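Local coordinates for protein fructose-bisphosphatase (Pyrococcus horikoshii, PDB 1VDW) that probably hydrolyses fructose 1,6-bisphosphate to fructose 6-phosphate and phosphate with the help of magnesium, as a homodimeric member of the inositol monophosphatase superfamily, at residues A[96-101]-A[175-180]. Numbering follows the deposited sequence.
With EDO (1,2-ethanediol), chain C.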
loop_
_atom_site.group_PDB
_atom_site.type_symbol
_atom_site.label_atom_id
_atom_site.label_comp_id
_atom_site.label_asym_id
_atom_site.label_seq_id
_atom_site.Cartn_x
_atom_site.Cartn_y
_atom_site.Cartn_z
ATOM N N ILE A 96 -7.272 -4.898 -0.829
ATOM C CA ILE A 96 -6.127 -3.987 -0.803
ATOM C C ILE A 96 -5.149 -4.556 -1.838
ATOM O O ILE A 96 -4.667 -5.680 -1.693
ATOM C CB ILE A 96 -5.524 -3.948 0.603
ATOM C CG1 ILE A 96 -6.596 -3.482 1.599
ATOM C CG2 ILE A 96 -4.311 -3.031 0.628
ATOM C CD1 ILE A 96 -6.138 -3.417 3.038
ATOM N N PRO A 97 -4.832 -3.777 -2.890
ATOM C CA PRO A 97 -3.940 -4.200 -3.973
ATOM C C PRO A 97 -2.455 -4.362 -3.716
ATOM O O PRO A 97 -1.630 -3.863 -4.482
ATOM C CB PRO A 97 -4.236 -3.180 -5.063
ATOM C CG PRO A 97 -4.407 -1.930 -4.275
ATOM C CD PRO A 97 -5.259 -2.377 -3.091
ATOM N N PHE A 98 -2.122 -5.077 -2.647
ATOM C CA PHE A 98 -0.739 -5.356 -2.297
ATOM C C PHE A 98 -0.629 -6.811 -1.870
ATOM O O PHE A 98 -0.850 -7.142 -0.713
ATOM C CB PHE A 98 -0.254 -4.461 -1.150
ATOM C CG PHE A 98 -0.023 -3.038 -1.549
ATOM C CD1 PHE A 98 0.932 -2.711 -2.508
ATOM C CD2 PHE A 98 -0.783 -2.023 -0.988
ATOM C CE1 PHE A 98 1.117 -1.389 -2.904
ATOM C CE2 PHE A 98 -0.605 -0.700 -1.378
ATOM C CZ PHE A 98 0.346 -0.384 -2.339
ATOM N N PHE A 99 -0.323 -7.683 -2.824
ATOM C CA PHE A 99 -0.141 -9.105 -2.542
ATOM C C PHE A 99 0.724 -9.688 -3.650
ATOM O O PHE A 99 0.835 -9.102 -4.725
ATOM C CB PHE A 99 -1.487 -9.836 -2.398
ATOM C CG PHE A 99 -2.439 -9.609 -3.528
ATOM C CD1 PHE A 99 -2.375 -10.386 -4.682
ATOM C CD2 PHE A 99 -3.425 -8.634 -3.432
ATOM C CE1 PHE A 99 -3.286 -10.193 -5.719
ATOM C CE2 PHE A 99 -4.337 -8.437 -4.466
ATOM C CZ PHE A 99 -4.266 -9.217 -5.608
ATOM N N ALA A 100 1.344 -10.833 -3.385
ATOM C CA ALA A 100 2.251 -11.418 -4.359
ATOM C C ALA A 100 2.548 -12.874 -4.090
ATOM O O ALA A 100 2.184 -13.417 -3.050
ATOM C CB ALA A 100 3.563 -10.644 -4.338
ATOM N N VAL A 101 3.214 -13.490 -5.063
ATOM C CA VAL A 101 3.687 -14.864 -4.955
ATOM C C VAL A 101 5.205 -14.702 -4.859
ATOM O O VAL A 101 5.800 -13.949 -5.637
ATOM C CB VAL A 101 3.360 -15.687 -6.208
ATOM C CG1 VAL A 101 3.983 -17.075 -6.094
ATOM C CG2 VAL A 101 1.859 -15.798 -6.374
ATOM N N ILE A 175 5.689 -7.953 2.545
ATOM C CA ILE A 175 7.125 -7.730 2.545
ATOM C C ILE A 175 7.822 -8.091 1.231
ATOM O O ILE A 175 8.816 -7.464 0.866
ATOM C CB ILE A 175 7.793 -8.476 3.735
ATOM C CG1 ILE A 175 9.096 -7.774 4.118
ATOM C CG2 ILE A 175 8.070 -9.931 3.380
ATOM C CD1 ILE A 175 8.886 -6.407 4.744
ATOM N N ALA A 176 7.313 -9.090 0.516
ATOM C CA ALA A 176 7.935 -9.465 -0.750
ATOM C C ALA A 176 7.881 -8.286 -1.709
ATOM O O ALA A 176 8.857 -7.993 -2.401
ATOM C CB ALA A 176 7.224 -10.672 -1.365
ATOM N N LEU A 177 6.741 -7.607 -1.758
ATOM C CA LEU A 177 6.612 -6.456 -2.637
ATOM C C LEU A 177 7.469 -5.303 -2.163
ATOM O O LEU A 177 8.051 -4.586 -2.972
ATOM C CB LEU A 177 5.160 -5.985 -2.729
ATOM C CG LEU A 177 4.205 -6.921 -3.462
ATOM C CD1 LEU A 177 2.849 -6.254 -3.554
ATOM C CD2 LEU A 177 4.738 -7.240 -4.858
ATOM N N GLU A 178 7.555 -5.111 -0.853
ATOM C CA GLU A 178 8.353 -4.006 -0.367
ATOM C C GLU A 178 9.821 -4.216 -0.723
ATOM O O GLU A 178 10.508 -3.276 -1.111
ATOM C CB GLU A 178 8.079 -3.809 1.127
ATOM C CG GLU A 178 6.707 -3.136 1.289
ATOM C CD GLU A 178 6.057 -3.329 2.640
ATOM O OE1 GLU A 178 5.799 -4.489 3.018
ATOM O OE2 GLU A 178 5.786 -2.313 3.320
ATOM N N LEU A 179 10.293 -5.455 -0.643
ATOM C CA LEU A 179 11.665 -5.756 -1.025
ATOM C C LEU A 179 11.832 -5.604 -2.545
ATOM O O LEU A 179 12.870 -5.133 -3.012
ATOM C CB LEU A 179 12.038 -7.169 -0.574
ATOM C CG LEU A 179 12.274 -7.279 0.937
ATOM C CD1 LEU A 179 12.311 -8.738 1.351
ATOM C CD2 LEU A 179 13.584 -6.578 1.305
ATOM N N ALA A 180 10.819 -5.996 -3.314
ATOM C CA ALA A 180 10.871 -5.854 -4.766
ATOM C C ALA A 180 10.908 -4.365 -5.125
ATOM O O ALA A 180 11.586 -3.960 -6.072
ATOM C CB ALA A 180 9.656 -6.521 -5.407
HETATM C C1 EDO C . 4.324 -11.366 6.357
HETATM O O1 EDO C . 3.072 -11.897 5.935
HETATM C C2 EDO C . 5.141 -10.951 5.120
HETATM O O2 EDO C . 4.434 -9.946 4.370
#
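In the inositol monophosphatase fold, the interface between the mixed sheet that holds strand 100-107 and helix 175-184 is bridged here by Leu177, whose side chain reaches from the helix to the loop and first residue of that strand. With CG anti to the carbonyl carbon (chi1 -69°), Leu177 points its two methyls at the facing backbone, and they divide the work. Leu177 CD2 meets the methyl of Ala100, 3.6 Å from Ala100 CB, with the branch carbon also close to that methyl. CD1 rests against the backbone of Phe99, 3.6 Å from Phe99 N and 3.7 Å from Phe99 O, and sits at the edge of the Phe98 ring, near its plane, 4.2 Å from Phe98 CD1. No hydrogen bond joins the two segments; the contact is apolar and buried. The CB of Phe99 points away from the helix; its ring packs edge-to-face with Phe92, while Asn91 ND2 bonds to Phe98 O. Upstream, Pro97 centres an inverse gamma turn, closed by Phe98 N to Ile96 O at 2.8 Å, and both Pro97 and Ile96 pack on Tyr181 of the second subunit. The first turn of the helix faces the probable magnesium site: Asp87, a predicted ligand, takes a hydrogen bond from Ala176 N through OD2 and pairs by backbone with Ala100. A 1,2-ethanediol molecule, probably a crystallisation additive, is hydrogen-bonded to Asp87 OD1 and accepts a nearly straight bond at O2 from Ile175 N (3.0 Å, 168°), while its C2 lies 3.6 Å from the CG2 methyl of Ile175.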